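Peptidoglycan synthetase penicillin-binding protein 3 (Bifidobacterium adolescentis, PDB 4YE5) probably binds penicillin and, as a member of the transpeptidase family, is thought to cross-link peptidoglycan strands during cell-wall synthesis. Local coordinates at residues Arg221-Tyr226 with Glu544-Lys549; Asp479-Ala484 with Tyr550-Ser555; Leu256-Ser261 with Arg277-Thr282. One frame throughout, in Å; residues are numbered along the deposited sequence.

Contact 1: residues Arg221-Tyr226 with Glu544-Lys549; sequences RDVQWY and EFLMQK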
loop_
_atom_site.group_PDB
_atom_site.type_symbol
_atom_site.label_atom_id
_atom_site.label_comp_id
_atom_site.label_asym_id
_atom_site.label_seq_id
_atom_site.Cartn_x
_atom_site.Cartn_y
_atom_site.Cartn_z
ATOM N N ARG A 221 -11.861 4.101 -0.455
ATOM C CA ARG A 221 -12.123 4.150 0.987
ATOM C C ARG A 221 -13.285 3.230 1.351
ATOM O O ARG A 221 -13.227 2.528 2.351
ATOM C CB ARG A 221 -12.465 5.604 1.380
ATOM C CG ARG A 221 -12.197 6.022 2.811
ATOM C CD ARG A 221 -12.584 7.506 3.050
ATOM N NE ARG A 221 -13.979 7.712 2.710
ATOM C CZ ARG A 221 -14.976 7.760 3.589
ATOM N NH1 ARG A 221 -14.740 7.698 4.890
ATOM N NH2 ARG A 221 -16.214 7.911 3.157
ATOM N N ASP A 222 -14.338 3.227 0.535
ATOM C CA ASP A 222 -15.520 2.394 0.805
ATOM C C ASP A 222 -15.251 0.902 0.608
ATOM O O ASP A 222 -15.713 0.071 1.397
ATOM C CB ASP A 222 -16.715 2.847 -0.044
ATOM C CG ASP A 222 -17.018 4.344 0.128
ATOM O OD1 ASP A 222 -17.423 4.746 1.245
ATOM O OD2 ASP A 222 -16.826 5.122 -0.842
ATOM N N VAL A 223 -14.516 0.540 -0.435
ATOM C CA VAL A 223 -14.170 -0.881 -0.606
ATOM C C VAL A 223 -13.203 -1.333 0.500
ATOM O O VAL A 223 -13.319 -2.437 1.041
ATOM C CB VAL A 223 -13.545 -1.150 -1.989
ATOM C CG1 VAL A 223 -13.152 -2.628 -2.139
ATOM C CG2 VAL A 223 -14.532 -0.714 -3.126
ATOM N N GLN A 224 -12.233 -0.485 0.821
ATOM C CA GLN A 224 -11.262 -0.816 1.862
ATOM C C GLN A 224 -11.974 -1.001 3.201
ATOM O O GLN A 224 -11.725 -1.957 3.932
ATOM C CB GLN A 224 -10.205 0.301 1.991
ATOM C CG GLN A 224 -9.121 -0.014 3.052
ATOM C CD GLN A 224 -8.076 -1.028 2.569
ATOM O OE1 GLN A 224 -7.847 -1.187 1.377
ATOM N NE2 GLN A 224 -7.401 -1.665 3.510
ATOM N N TRP A 225 -12.873 -0.084 3.518
ATOM C CA TRP A 225 -13.606 -0.164 4.782
ATOM C C TRP A 225 -14.434 -1.437 4.846
ATOM O O TRP A 225 -14.416 -2.131 5.864
ATOM C CB TRP A 225 -14.521 1.048 5.008
ATOM C CG TRP A 225 -15.188 1.015 6.365
ATOM C CD1 TRP A 225 -14.721 1.580 7.526
ATOM C CD2 TRP A 225 -16.430 0.374 6.706
ATOM N NE1 TRP A 225 -15.595 1.331 8.557
ATOM C CE2 TRP A 225 -16.646 0.588 8.083
ATOM C CE3 TRP A 225 -17.372 -0.370 5.983
ATOM C CZ2 TRP A 225 -17.766 0.085 8.751
ATOM C CZ3 TRP A 225 -18.486 -0.869 6.652
ATOM C CH2 TRP A 225 -18.670 -0.639 8.018
ATOM N N TYR A 226 -15.158 -1.751 3.773
ATOM C CA TYR A 226 -16.001 -2.959 3.809
ATOM C C TYR A 226 -15.158 -4.236 3.896
ATOM O O TYR A 226 -15.521 -5.213 4.562
ATOM C CB TYR A 226 -16.965 -3.019 2.623
ATOM C CG TYR A 226 -18.071 -4.041 2.824
ATOM C CD1 TYR A 226 -19.201 -3.741 3.591
ATOM C CD2 TYR A 226 -17.980 -5.289 2.262
ATOM C CE1 TYR A 226 -20.207 -4.688 3.787
ATOM C CE2 TYR A 226 -18.967 -6.254 2.466
ATOM C CZ TYR A 226 -20.083 -5.946 3.216
ATOM O OH TYR A 226 -21.066 -6.904 3.392
ATOM N N GLU A 544 -20.127 -10.018 -3.247
ATOM C CA GLU A 544 -21.487 -9.485 -3.168
ATOM C C GLU A 544 -21.509 -7.960 -3.028
ATOM O O GLU A 544 -22.261 -7.277 -3.709
ATOM C CB GLU A 544 -22.248 -10.098 -1.989
ATOM C CG GLU A 544 -23.645 -9.505 -1.830
ATOM C CD GLU A 544 -24.341 -9.897 -0.530
ATOM O OE1 GLU A 544 -23.691 -9.935 0.547
ATOM O OE2 GLU A 544 -25.553 -10.164 -0.592
ATOM N N PHE A 545 -20.694 -7.428 -2.126
ATOM C CA PHE A 545 -20.646 -5.975 -1.931
ATOM C C PHE A 545 -20.218 -5.250 -3.218
ATOM O O PHE A 545 -20.784 -4.229 -3.559
ATOM C CB PHE A 545 -19.680 -5.631 -0.789
ATOM C CG PHE A 545 -19.407 -4.152 -0.635
ATOM C CD1 PHE A 545 -20.331 -3.319 -0.006
ATOM C CD2 PHE A 545 -18.223 -3.605 -1.091
ATOM C CE1 PHE A 545 -20.084 -1.958 0.135
ATOM C CE2 PHE A 545 -17.958 -2.247 -0.945
ATOM C CZ PHE A 545 -18.891 -1.424 -0.333
ATOM N N LEU A 546 -19.207 -5.784 -3.910
ATOM C CA LEU A 546 -18.669 -5.143 -5.122
ATOM C C LEU A 546 -19.644 -5.108 -6.290
ATOM O O LEU A 546 -19.705 -4.121 -7.019
ATOM C CB LEU A 546 -17.389 -5.827 -5.582
ATOM C CG LEU A 546 -16.148 -5.666 -4.708
ATOM C CD1 LEU A 546 -15.063 -6.652 -5.165
ATOM C CD2 LEU A 546 -15.626 -4.215 -4.747
HETATM N N MSE A 547 -20.396 -6.189 -6.487
HETATM C CA MSE A 547 -21.392 -6.208 -7.557
HETATM C C MSE A 547 -22.489 -5.181 -7.276
HETATM O O MSE A 547 -22.994 -4.559 -8.194
HETATM C CB MSE A 547 -22.027 -7.607 -7.733
HETATM C CG MSE A 547 -21.059 -8.742 -7.968
HETATM SE SE MSE A 547 -20.104 -8.612 -9.660
HETATM C CE MSE A 547 -18.443 -7.864 -9.028
ATOM N N GLN A 548 -22.870 -5.027 -6.013
ATOM C CA GLN A 548 -23.907 -4.046 -5.641
ATOM C C GLN A 548 -23.367 -2.620 -5.736
ATOM O O GLN A 548 -24.018 -1.746 -6.291
ATOM C CB GLN A 548 -24.430 -4.315 -4.215
ATOM C CG GLN A 548 -25.198 -3.135 -3.548
ATOM C CD GLN A 548 -26.701 -3.161 -3.815
ATOM O OE1 GLN A 548 -27.246 -4.175 -4.255
ATOM N NE2 GLN A 548 -27.376 -2.042 -3.544
ATOM N N LYS A 549 -22.167 -2.388 -5.194
ATOM C CA LYS A 549 -21.588 -1.044 -5.220
ATOM C C LYS A 549 -21.411 -0.530 -6.639
ATOM O O LYS A 549 -21.766 0.597 -6.938
ATOM C CB LYS A 549 -20.235 -0.980 -4.502
ATOM C CG LYS A 549 -19.597 0.434 -4.507
ATOM C CD LYS A 549 -18.248 0.417 -3.735
ATOM C CE LYS A 549 -17.450 1.699 -3.970
ATOM N NZ LYS A 549 -18.257 2.858 -3.523
HETATM O O HOH W 1 -16.478 4.928 -3.484
HETATM O O HOH W 2 -21.353 -8.746 1.594
#

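Contact 2: residues Asp479-Ala484 with Tyr550-Ser555; sequences DGYRMA and YEVPAS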
loop_
_atom_site.group_PDB
_atom_site.type_symbol
_atom_site.label_atom_id
_atom_site.label_comp_id
_atom_site.label_asym_id
_atom_site.label_seq_id
_atom_site.Cartn_x
_atom_site.Cartn_y
_atom_site.Cartn_z
ATOM N N ASP A 479 -25.242 -14.322 -5.468
ATOM C CA ASP A 479 -26.482 -14.504 -6.222
ATOM C C ASP A 479 -26.516 -13.631 -7.478
ATOM O O ASP A 479 -26.285 -12.422 -7.404
ATOM C CB ASP A 479 -27.704 -14.202 -5.359
ATOM C CG ASP A 479 -29.008 -14.505 -6.086
ATOM O OD1 ASP A 479 -29.095 -15.599 -6.680
ATOM O OD2 ASP A 479 -29.932 -13.657 -6.079
ATOM N N GLY A 480 -26.761 -14.263 -8.620
ATOM C CA GLY A 480 -26.825 -13.565 -9.892
ATOM C C GLY A 480 -25.503 -13.530 -10.650
ATOM O O GLY A 480 -25.448 -13.060 -11.779
ATOM N N TYR A 481 -24.421 -14.021 -10.054
ATOM C CA TYR A 481 -23.126 -13.862 -10.719
ATOM C C TYR A 481 -22.331 -15.148 -10.828
ATOM O O TYR A 481 -22.220 -15.912 -9.864
ATOM C CB TYR A 481 -22.289 -12.789 -10.001
ATOM C CG TYR A 481 -22.983 -11.430 -9.982
ATOM C CD1 TYR A 481 -23.883 -11.099 -8.973
ATOM C CD2 TYR A 481 -22.751 -10.498 -10.981
ATOM C CE1 TYR A 481 -24.531 -9.871 -8.960
ATOM C CE2 TYR A 481 -23.398 -9.261 -10.970
ATOM C CZ TYR A 481 -24.284 -8.959 -9.962
ATOM O OH TYR A 481 -24.921 -7.727 -9.948
ATOM N N ARG A 482 -21.751 -15.370 -11.999
ATOM C CA ARG A 482 -20.847 -16.504 -12.199
ATOM C C ARG A 482 -19.464 -16.163 -11.663
ATOM O O ARG A 482 -19.016 -15.034 -11.830
ATOM C CB ARG A 482 -20.784 -16.845 -13.688
ATOM C CG ARG A 482 -22.110 -17.396 -14.213
ATOM C CD ARG A 482 -22.198 -17.391 -15.735
ATOM N NE ARG A 482 -21.055 -18.025 -16.386
ATOM C CZ ARG A 482 -20.845 -17.982 -17.701
ATOM N NH1 ARG A 482 -21.708 -17.353 -18.497
ATOM N NH2 ARG A 482 -19.783 -18.573 -18.225
HETATM N N MSE A 483 -18.799 -17.131 -11.016
HETATM C CA MSE A 483 -17.444 -16.940 -10.491
HETATM C C MSE A 483 -16.492 -17.962 -11.079
HETATM O O MSE A 483 -16.879 -19.095 -11.352
HETATM C CB MSE A 483 -17.407 -17.113 -8.956
HETATM C CG MSE A 483 -18.011 -15.934 -8.165
HETATM SE SE MSE A 483 -17.916 -16.195 -6.221
HETATM C CE MSE A 483 -19.332 -17.446 -6.052
ATOM N N ALA A 484 -15.238 -17.561 -11.248
ATOM C CA ALA A 484 -14.184 -18.494 -11.613
ATOM C C ALA A 484 -13.204 -18.408 -10.459
ATOM O O ALA A 484 -12.702 -17.322 -10.154
ATOM C CB ALA A 484 -13.507 -18.080 -12.897
ATOM N N TYR A 550 -20.848 -1.350 -7.512
ATOM C CA TYR A 550 -20.573 -0.879 -8.871
ATOM C C TYR A 550 -21.697 -1.202 -9.840
ATOM O O TYR A 550 -21.571 -0.968 -11.048
ATOM C CB TYR A 550 -19.220 -1.417 -9.364
ATOM C CG TYR A 550 -18.084 -0.868 -8.530
ATOM C CD1 TYR A 550 -17.621 0.437 -8.723
ATOM C CD2 TYR A 550 -17.517 -1.619 -7.510
ATOM C CE1 TYR A 550 -16.598 0.963 -7.940
ATOM C CE2 TYR A 550 -16.480 -1.104 -6.729
ATOM C CZ TYR A 550 -16.026 0.183 -6.946
ATOM O OH TYR A 550 -14.999 0.694 -6.162
ATOM N N GLU A 551 -22.809 -1.711 -9.305
ATOM C CA GLU A 551 -23.993 -1.983 -10.124
ATOM C C GLU A 551 -23.635 -2.836 -11.338
ATOM O O GLU A 551 -23.974 -2.500 -12.474
ATOM C CB GLU A 551 -24.660 -0.663 -10.558
ATOM C CG GLU A 551 -24.990 0.255 -9.370
ATOM C CD GLU A 551 -25.745 1.520 -9.769
ATOM O OE1 GLU A 551 -25.103 2.591 -9.831
ATOM O OE2 GLU A 551 -26.977 1.446 -10.011
ATOM N N VAL A 552 -22.921 -3.931 -11.092
ATOM C CA VAL A 552 -22.454 -4.800 -12.172
ATOM C C VAL A 552 -23.648 -5.582 -12.730
ATOM O O VAL A 552 -24.417 -6.163 -11.966
ATOM C CB VAL A 552 -21.351 -5.764 -11.660
ATOM C CG1 VAL A 552 -20.797 -6.626 -12.812
ATOM C CG2 VAL A 552 -20.209 -4.961 -10.971
ATOM N N PRO A 553 -23.816 -5.591 -14.065
ATOM C CA PRO A 553 -24.917 -6.372 -14.631
ATOM C C PRO A 553 -24.794 -7.857 -14.289
ATOM O O PRO A 553 -23.681 -8.392 -14.308
ATOM C CB PRO A 553 -24.756 -6.169 -16.147
ATOM C CG PRO A 553 -23.963 -4.921 -16.295
ATOM C CD PRO A 553 -23.024 -4.917 -15.110
ATOM N N ALA A 554 -25.919 -8.497 -13.971
ATOM C CA ALA A 554 -25.957 -9.923 -13.665
ATOM C C ALA A 554 -25.369 -10.777 -14.793
ATOM O O ALA A 554 -25.423 -10.404 -15.961
ATOM C CB ALA A 554 -27.386 -10.348 -13.357
ATOM N N SER A 555 -24.809 -11.929 -14.441
ATOM C CA SER A 555 -24.242 -12.828 -15.447
ATOM C C SER A 555 -25.296 -13.389 -16.388
ATOM O O SER A 555 -26.462 -13.502 -16.031
ATOM C CB SER A 555 -23.518 -13.994 -14.764
ATOM O OG SER A 555 -22.341 -13.549 -14.094
HETATM O O HOH W 3 -27.454 -14.220 -13.606
#

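Contact 3: residues Leu256-Ser261 with Arg277-Thr282; sequences LALADS and RAVSET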
loop_
_atom_site.group_PDB
_atom_site.type_symbol
_atom_site.label_atom_id
_atom_site.label_comp_id
_atom_site.label_asym_id
_atom_site.label_seq_id
_atom_site.Cartn_x
_atom_site.Cartn_y
_atom_site.Cartn_z
ATOM N N LEU A 256 -7.796 -1.868 -5.417
ATOM C CA LEU A 256 -8.909 -1.125 -4.833
ATOM C C LEU A 256 -8.992 -1.299 -3.332
ATOM O O LEU A 256 -9.599 -0.466 -2.648
ATOM C CB LEU A 256 -10.225 -1.600 -5.442
ATOM C CG LEU A 256 -10.769 -0.860 -6.669
ATOM C CD1 LEU A 256 -9.704 -0.159 -7.505
ATOM C CD2 LEU A 256 -11.484 -1.864 -7.509
ATOM N N ALA A 257 -8.437 -2.408 -2.832
ATOM C CA ALA A 257 -8.342 -2.659 -1.394
ATOM C C ALA A 257 -7.220 -3.636 -1.116
ATOM O O ALA A 257 -6.992 -4.568 -1.891
ATOM C CB ALA A 257 -9.680 -3.209 -0.815
ATOM N N LEU A 258 -6.538 -3.432 0.011
ATOM C CA LEU A 258 -5.483 -4.333 0.457
ATOM C C LEU A 258 -5.532 -4.302 1.966
ATOM O O LEU A 258 -5.113 -3.316 2.587
ATOM C CB LEU A 258 -4.115 -3.859 -0.045
ATOM C CG LEU A 258 -2.879 -4.709 0.287
ATOM C CD1 LEU A 258 -3.085 -6.160 -0.226
ATOM C CD2 LEU A 258 -1.613 -4.102 -0.344
ATOM N N ALA A 259 -6.057 -5.367 2.556
ATOM C CA ALA A 259 -6.554 -5.285 3.931
ATOM C C ALA A 259 -6.085 -6.441 4.790
ATOM O O ALA A 259 -5.818 -7.536 4.280
ATOM C CB ALA A 259 -8.089 -5.251 3.911
ATOM N N ASP A 260 -5.969 -6.196 6.095
ATOM C CA ASP A 260 -5.680 -7.271 7.032
ATOM C C ASP A 260 -6.612 -7.148 8.242
ATOM O O ASP A 260 -7.311 -6.144 8.396
ATOM C CB ASP A 260 -4.205 -7.284 7.453
ATOM C CG ASP A 260 -3.772 -5.993 8.148
ATOM O OD1 ASP A 260 -4.427 -5.567 9.128
ATOM O OD2 ASP A 260 -2.782 -5.387 7.688
ATOM N N SER A 261 -6.651 -8.192 9.060
ATOM C CA SER A 261 -7.548 -8.243 10.216
ATOM C C SER A 261 -6.981 -7.529 11.440
ATOM O O SER A 261 -7.625 -7.494 12.485
ATOM C CB SER A 261 -7.802 -9.710 10.603
ATOM O OG SER A 261 -6.546 -10.345 10.773
ATOM N N ARG A 277 0.278 -6.887 7.601
ATOM C CA ARG A 277 0.458 -8.308 7.298
ATOM C C ARG A 277 0.107 -8.659 5.833
ATOM O O ARG A 277 0.718 -9.535 5.243
ATOM C CB ARG A 277 -0.390 -9.161 8.232
ATOM C CG ARG A 277 -0.027 -10.619 8.161
ATOM C CD ARG A 277 -0.964 -11.466 8.995
ATOM N NE ARG A 277 -1.128 -10.959 10.355
ATOM C CZ ARG A 277 -0.322 -11.239 11.374
ATOM N NH1 ARG A 277 0.755 -12.003 11.198
ATOM N NH2 ARG A 277 -0.592 -10.736 12.566
ATOM N N ALA A 278 -0.894 -7.991 5.258
ATOM C CA ALA A 278 -1.225 -8.199 3.838
ATOM C C ALA A 278 -0.022 -7.935 2.925
ATOM O O ALA A 278 0.172 -8.627 1.923
ATOM C CB ALA A 278 -2.437 -7.319 3.426
ATOM N N VAL A 279 0.792 -6.936 3.272
ATOM C CA VAL A 279 2.001 -6.630 2.495
ATOM C C VAL A 279 3.119 -7.652 2.702
ATOM O O VAL A 279 3.758 -8.092 1.733
ATOM C CB VAL A 279 2.548 -5.191 2.838
ATOM C CG1 VAL A 279 3.915 -4.938 2.202
ATOM C CG2 VAL A 279 1.553 -4.111 2.398
ATOM N N SER A 280 3.371 -8.029 3.961
ATOM C CA SER A 280 4.564 -8.825 4.288
ATOM C C SER A 280 4.412 -10.352 4.243
ATOM O O SER A 280 5.373 -11.068 3.969
ATOM C CB SER A 280 5.091 -8.435 5.677
ATOM O OG SER A 280 4.075 -8.582 6.655
ATOM N N GLU A 281 3.222 -10.861 4.537
ATOM C CA GLU A 281 3.061 -12.309 4.678
ATOM C C GLU A 281 3.399 -13.082 3.391
ATOM O O GLU A 281 2.945 -12.720 2.303
ATOM C CB GLU A 281 1.622 -12.637 5.099
ATOM C CG GLU A 281 1.483 -14.028 5.694
ATOM C CD GLU A 281 2.064 -14.100 7.104
ATOM O OE1 GLU A 281 2.090 -13.071 7.802
ATOM O OE2 GLU A 281 2.497 -15.178 7.516
ATOM N N THR A 282 4.197 -14.144 3.504
ATOM C CA THR A 282 4.364 -15.043 2.371
ATOM C C THR A 282 3.976 -16.458 2.788
ATOM O O THR A 282 4.020 -16.794 3.960
ATOM C CB THR A 282 5.807 -15.049 1.808
ATOM O OG1 THR A 282 6.704 -15.546 2.804
ATOM C CG2 THR A 282 6.242 -13.635 1.387
HETATM O O HOH W 4 -0.915 -6.296 10.246
#

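Contact 1: residues Arg221-Tyr226 with Glu544-Lys549
Phe-545 supplies the main apolar contact, an offset stack with the Tyr-226 ring, centroids 4.1 Å apart and planes at 10°; just before it in the chain, Glu-544 is linked to the same tyrosine through a water that lies between Tyr-226 OH and Glu-544 OE1. The two aromatic side chains enter from opposite helices and overlap head to stem: Phe-545 CB meets Tyr-226 CE2 at 3.4 Å, while Tyr-226 CB sits over the face of the Phe-545 ring in a CH-pi contact, 3.8 Å from its centroid. Both rings are swung anti to their backbone N (chi1 172° for Phe-545), which lets them reach into the gap between the helices. The axes of the two segments approach to 11.1 Å, their directions 156° apart. These are the first turns of helix 221-238 and the C-terminal end of helix 535-549, two helices packed on the five-stranded antiparallel sheet of the transpeptidase domain. Leu-546 turns CD2 inward to Val-223 CG1 at 3.9 Å, and behind it touches Phe-517 and Ile-519 of strand 517-524. Lys-549 passes slantwise over Val-223, its CD and CE against CG2, before bending at its last torsion. Lys-549 NZ forms a long salt bridge of 3.8 Å to Asp-222 OD2, and a water bridges the same two atoms, accepting from Lys-549 NZ at 2.7 Å.

Contact 2: residues Asp479-Ala484 with Tyr550-Ser555
Two loops meet here, Gly-480 to Arg-482 leading into edge strand 484-492 and Val-552 to Ser-555 leaving helix 535-549, whose end is a Schellman motif with Glu-551 at positive phi as the C-prime residue. After this cap the chain passes across the loop before the strand. Hydrogen bonds dominate. Ser-555 N donates to Gly-480 O at 3.0 Å, nearly along the C=O axis. Ser-555 OG, placed beside its own backbone N by chi1 of -69°, accepts from Arg-482 N at 2.8 Å in an almost straight bond of 176°. Ser-555 therefore grips the peptides on both sides of Tyr-481 with its backbone and its side chain, and its OG is also bonded to Asp-513. Farther along, the Tyr-481 hydroxyl donates to Val-552 O, tilted 20° from the carbonyl plane; that oxygen lies at the edge of the tyrosine ring, near the ring plane.

Van der Waals contacts fill in between these bonds. Tyr-481 CE2 lies 4.1 Å from Val-552 CB, and the same ring carbon approaches Ala-554 CA obliquely, while Met-547 of the helix also packs on this tyrosine. The aliphatic part of Arg-482 runs against the serine, CG meeting Ser-555 CB at 3.7 Å; its charged end turns to a salt bridge with Glu-466 and a bond to Ser-556 O, with a glycerol molecule, probably from the crystallisation liquor, nearby. The last link is through solvent: one water donates both to Gly-480 O and, at 2.7 Å, to Ser-555 O, giving the glycine oxygen a second donor besides Ser-555 N.

Contact 3: residues Leu256-Ser261 with Arg277-Thr282
Leu-258 and Ala-278 face each other directly, each side chain directed at the opposite segment, and Leu-258 CD1 comes to 3.9 Å from Ala-278 CB. The leucine's first torsion, with CG anti to the backbone N (chi1 -178°), brings CG toward the helix, and the second (chi2 56°) sets the two methyls apart: CD1 to the alanine, Leu-258 CD2 onward to Val-279 CG2 at 4.2 Å. Leucine and valine cross at about a right angle, so the contact is made between methyl ends and not along the length of either chain. The alanine methyl also presses on the strand backbone, Ala-278 CB lying 3.5 Å from Ala-259 O.

Strand alternation sets which side chains face the helix. Leu-258 and Asp-260 point toward the short helix 277-280, whereas Ala-259, between them, points away and packs on helix 221-238. Strand 255-260 is an edge strand of the five-stranded antiparallel sheet in the transpeptidase domain, and carries a classic beta bulge where Leu-256 and Ala-257 both face Val-247. One surface of this strand thus meets the small helix and the other the long one.

Asp-260 approaches the first residue of helix 277-280. With chi1 at 60°, its CG sits between backbone N and carbonyl carbon, and Asp-260 OD2 lies 3.4 Å from Arg-277 N. A water accepts from Arg-277 N at 3.0 Å and lies 3.3 Å from Asp-260 OD2, at best a weak bond, while OD1 accepts a hydrogen bond from Asp-262 N. The guanidinium of Arg-277 heads off to a cation-pi contact with Trp-242 and, edge-on, to a long salt bridge in which Arg-277 NH1 is 3.8 Å from Glu-281 OE1.

After the N-terminal region, helix 221-238 supplies the first segment of contact 1; its partner, on helix 535-549, comes 318 residues later. Contact 3 closes early, a short loop from strand 255-260 to helix 277-280, and lies wholly within the span of contact 1. Segment 479-484 then opens contact 2 before residues 544-549 close contact 1; residues 550-555 close contact 2 directly afterwards, so these two loops cross, and they touch through Met-547 and Tyr-481. Gln-224 joins contacts 1 and 3 by a probable hydrogen bond from Leu-258 N to its OE1. Contact 3 ties edge strand 255-260 to a short helix, contact 1 joins two helices, and contact 2 joins the loop leading into strand 484-492 to the C-terminal tail.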